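Endoglucanase(Endo-1,4-beta-glucanase)protein (Pseudomonas stutzeri, PDB 6R2J) probably hydrolyses beta-1,4-glycosidic bonds within cellulose as a family 5 endoglucanase, and binds cellobiose. Local coordinates at residues Asn6-Val16 with Met310-Ile321. Numbering follows the deposited sequence.
Sequences NDEGGLALHGV and MRKHLANDCTAI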
# COMPACT_ATOMS: atom_id res chain seq x y z
N ASN A 6 -11.51 -2.61 -14.95
CA ASN A 6 -11.86 -1.39 -15.65
C ASN A 6 -13.10 -1.62 -16.51
O ASN A 6 -13.38 -2.73 -16.95
CB ASN A 6 -10.71 -0.94 -16.56
CG ASN A 6 -9.52 -0.46 -15.80
OD1 ASN A 6 -9.58 -0.18 -14.60
ND2 ASN A 6 -8.43 -0.36 -16.50
N ASP A 7 -13.81 -0.53 -16.80
CA ASP A 7 -15.06 -0.64 -17.58
C ASP A 7 -14.82 -1.16 -19.00
O ASP A 7 -15.52 -2.07 -19.47
CB ASP A 7 -15.77 0.72 -17.58
CG ASP A 7 -16.35 1.07 -16.21
OD1 ASP A 7 -16.37 0.15 -15.36
OD2 ASP A 7 -16.75 2.23 -15.97
N GLU A 8 -13.86 -0.59 -19.71
CA GLU A 8 -13.62 -0.99 -21.09
C GLU A 8 -12.71 -2.19 -21.19
O GLU A 8 -12.14 -2.42 -22.26
CB GLU A 8 -13.03 0.18 -21.89
CG GLU A 8 -13.83 1.48 -21.77
CD GLU A 8 -15.32 1.30 -22.10
OE1 GLU A 8 -16.14 1.90 -21.38
OE2 GLU A 8 -15.69 0.57 -23.05
N GLY A 9 -12.52 -2.94 -20.11
CA GLY A 9 -11.69 -4.12 -20.15
C GLY A 9 -10.36 -3.90 -19.44
O GLY A 9 -9.92 -2.78 -19.19
N GLY A 10 -9.72 -5.00 -19.10
CA GLY A 10 -8.50 -4.95 -18.31
C GLY A 10 -8.78 -4.88 -16.81
O GLY A 10 -9.94 -4.97 -16.34
N LEU A 11 -7.69 -4.71 -16.05
CA LEU A 11 -7.78 -4.61 -14.60
C LEU A 11 -7.52 -3.18 -14.13
O LEU A 11 -6.85 -2.41 -14.81
CB LEU A 11 -6.80 -5.55 -13.92
CG LEU A 11 -6.90 -7.01 -14.34
CD1 LEU A 11 -5.87 -7.83 -13.55
CD2 LEU A 11 -8.29 -7.55 -14.12
N ALA A 12 -8.11 -2.83 -12.97
CA ALA A 12 -7.78 -1.58 -12.27
C ALA A 12 -6.45 -1.81 -11.57
O ALA A 12 -6.40 -2.25 -10.42
CB ALA A 12 -8.86 -1.17 -11.27
N LEU A 13 -5.35 -1.52 -12.28
CA LEU A 13 -4.01 -1.79 -11.79
C LEU A 13 -3.45 -0.63 -10.98
O LEU A 13 -2.79 -0.85 -9.96
CB LEU A 13 -3.06 -2.06 -12.95
CG LEU A 13 -3.18 -3.35 -13.76
CD1 LEU A 13 -2.07 -3.34 -14.85
CD2 LEU A 13 -3.05 -4.62 -12.90
N HIS A 14 -3.70 0.61 -11.42
CA HIS A 14 -2.98 1.77 -10.92
C HIS A 14 -3.91 2.65 -10.10
O HIS A 14 -4.86 3.25 -10.63
CB HIS A 14 -2.32 2.53 -12.06
CG HIS A 14 -1.35 1.68 -12.81
ND1 HIS A 14 -0.35 0.99 -12.17
CD2 HIS A 14 -1.28 1.34 -14.11
CE1 HIS A 14 0.33 0.28 -13.06
NE2 HIS A 14 -0.20 0.50 -14.25
N GLY A 15 -3.63 2.69 -8.81
CA GLY A 15 -4.50 3.32 -7.86
C GLY A 15 -3.75 4.35 -7.08
O GLY A 15 -2.71 4.84 -7.56
N VAL A 16 -4.27 4.66 -5.88
CA VAL A 16 -3.77 5.76 -5.08
C VAL A 16 -3.79 5.37 -3.62
O VAL A 16 -4.73 4.72 -3.15
CB VAL A 16 -4.63 7.03 -5.27
CG1 VAL A 16 -4.46 7.64 -6.69
CG2 VAL A 16 -6.09 6.75 -4.98
N MET A 310 -0.86 10.08 -14.84
CA MET A 310 -1.35 8.73 -14.62
C MET A 310 -2.31 8.30 -15.72
O MET A 310 -2.34 7.13 -16.10
CB MET A 310 -2.08 8.66 -13.27
CG MET A 310 -1.21 8.51 -12.03
SD MET A 310 -2.30 8.07 -10.58
CE MET A 310 -3.11 6.63 -11.24
N ARG A 311 -3.10 9.23 -16.25
CA ARG A 311 -4.24 8.85 -17.07
C ARG A 311 -3.84 8.04 -18.31
O ARG A 311 -4.59 7.14 -18.72
CB ARG A 311 -5.08 10.07 -17.43
CG ARG A 311 -5.88 10.58 -16.26
CD ARG A 311 -7.05 11.41 -16.71
NE ARG A 311 -6.63 12.65 -17.36
CZ ARG A 311 -6.76 13.86 -16.83
NH1 ARG A 311 -7.29 13.98 -15.62
NH2 ARG A 311 -6.39 14.94 -17.53
N LYS A 312 -2.69 8.35 -18.93
CA LYS A 312 -2.32 7.60 -20.13
C LYS A 312 -2.11 6.13 -19.84
O LYS A 312 -2.16 5.32 -20.78
CB LYS A 312 -1.10 8.21 -20.83
CG LYS A 312 0.25 7.75 -20.32
CD LYS A 312 1.43 8.37 -21.11
CE LYS A 312 1.43 9.93 -21.08
NZ LYS A 312 1.43 10.61 -19.72
N HIS A 313 -1.90 5.76 -18.56
CA HIS A 313 -1.49 4.41 -18.18
C HIS A 313 -2.58 3.53 -17.58
O HIS A 313 -2.33 2.35 -17.35
CB HIS A 313 -0.31 4.45 -17.20
CG HIS A 313 0.85 5.27 -17.69
ND1 HIS A 313 1.68 4.86 -18.71
CD2 HIS A 313 1.31 6.48 -17.30
CE1 HIS A 313 2.58 5.79 -18.94
NE2 HIS A 313 2.38 6.78 -18.09
N LEU A 314 -3.80 4.05 -17.37
CA LEU A 314 -4.87 3.26 -16.76
C LEU A 314 -5.35 2.09 -17.64
O LEU A 314 -5.60 0.99 -17.13
CB LEU A 314 -6.03 4.19 -16.39
CG LEU A 314 -5.56 5.28 -15.43
CD1 LEU A 314 -6.74 6.20 -15.04
CD2 LEU A 314 -4.92 4.68 -14.18
N ALA A 315 -5.43 2.29 -18.95
CA ALA A 315 -5.97 1.24 -19.81
C ALA A 315 -5.02 0.06 -19.91
O ALA A 315 -3.81 0.21 -20.02
CB ALA A 315 -6.18 1.79 -21.22
N ASN A 316 -5.60 -1.14 -19.90
CA ASN A 316 -4.85 -2.35 -20.19
C ASN A 316 -5.83 -3.45 -20.59
O ASN A 316 -7.05 -3.26 -20.58
CB ASN A 316 -3.99 -2.75 -18.99
CG ASN A 316 -4.81 -3.19 -17.81
OD1 ASN A 316 -5.29 -4.32 -17.77
ND2 ASN A 316 -4.99 -2.31 -16.84
N ASP A 317 -5.27 -4.58 -21.01
CA ASP A 317 -6.04 -5.77 -21.34
C ASP A 317 -5.55 -6.96 -20.53
O ASP A 317 -5.58 -8.09 -21.02
CB ASP A 317 -5.97 -6.07 -22.84
CG ASP A 317 -4.53 -6.25 -23.34
OD1 ASP A 317 -3.60 -6.37 -22.49
OD2 ASP A 317 -4.33 -6.24 -24.59
N CYS A 318 -5.08 -6.71 -19.31
CA CYS A 318 -4.64 -7.77 -18.41
C CYS A 318 -5.87 -8.48 -17.85
O CYS A 318 -6.89 -7.85 -17.52
CB CYS A 318 -3.90 -7.14 -17.23
SG CYS A 318 -2.46 -6.21 -17.67
N THR A 319 -5.76 -9.80 -17.68
CA THR A 319 -6.78 -10.57 -16.99
C THR A 319 -6.31 -11.16 -15.66
O THR A 319 -7.14 -11.55 -14.84
CB THR A 319 -7.32 -11.68 -17.90
OG1 THR A 319 -6.26 -12.31 -18.62
CG2 THR A 319 -8.30 -11.12 -18.91
N ALA A 320 -5.00 -11.18 -15.40
CA ALA A 320 -4.49 -11.63 -14.11
C ALA A 320 -3.40 -10.69 -13.62
O ALA A 320 -2.69 -10.04 -14.40
CB ALA A 320 -3.93 -13.06 -14.20
N ILE A 321 -3.27 -10.62 -12.29
CA ILE A 321 -2.18 -9.89 -11.66
C ILE A 321 -0.88 -10.60 -11.99
O ILE A 321 -0.78 -11.84 -11.88
CB ILE A 321 -2.41 -9.74 -10.15
CG1 ILE A 321 -3.73 -8.95 -9.97
CG2 ILE A 321 -1.20 -9.06 -9.50
CD1 ILE A 321 -3.70 -7.50 -10.55
O HOH W 1 -8.53 -0.84 -19.45
O HOH W 2 -9.01 -3.13 -22.25
O HOH W 3 -5.34 0.88 -14.28
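Gly10 and Asp317 bring the two backbones together, CA to CA 4.0 Å, where the turn Asn6-Gly9 runs on into Leu11; the segments run in roughly opposite directions, and His14 and Leu314 stand 6.3 Å apart between CA atoms. At Gly10, a side chain would collide with Asn316 O, and CA instead makes C-H...O contacts to Asn316 O and Cys318 O. Asn316 reads the backbone of Leu11 with both ends of its amide: OD1 accepts from Leu11 N at 3.0 Å, the donor tilted 21° from the carbonyl plane, while ND2 gives a 2.8 Å bond to Leu11 O on an in-plane lone pair. CG stands between backbone N and carbonyl carbon (chi1 68°), which swings the amide to Leu11 while OD1 also accepts a hydrogen bond from Cys318 N, an Asx turn. With an alanine here, Leu11 N and O would probably lose both partners and the Asx turn its acceptor. Farther along the tail, Ile321 CD1 meets Leu11 CD1 at 3.7 Å and Leu13 CD2 at 3.8 Å. Leu314 CD2 and Met310 CE lie against His14 O, and one water joins Leu13 N to Leu314 O. The His14 ring, its edge near His313 O, hydrogen-bonds to Ser280 and Asn274. The tail after helix 305-311 runs back roughly antiparallel to the lead-in to the TIM barrel's first strand, beside helix 260-276, with Cys318 tied by a disulfide to Cys277 just beyond that helix.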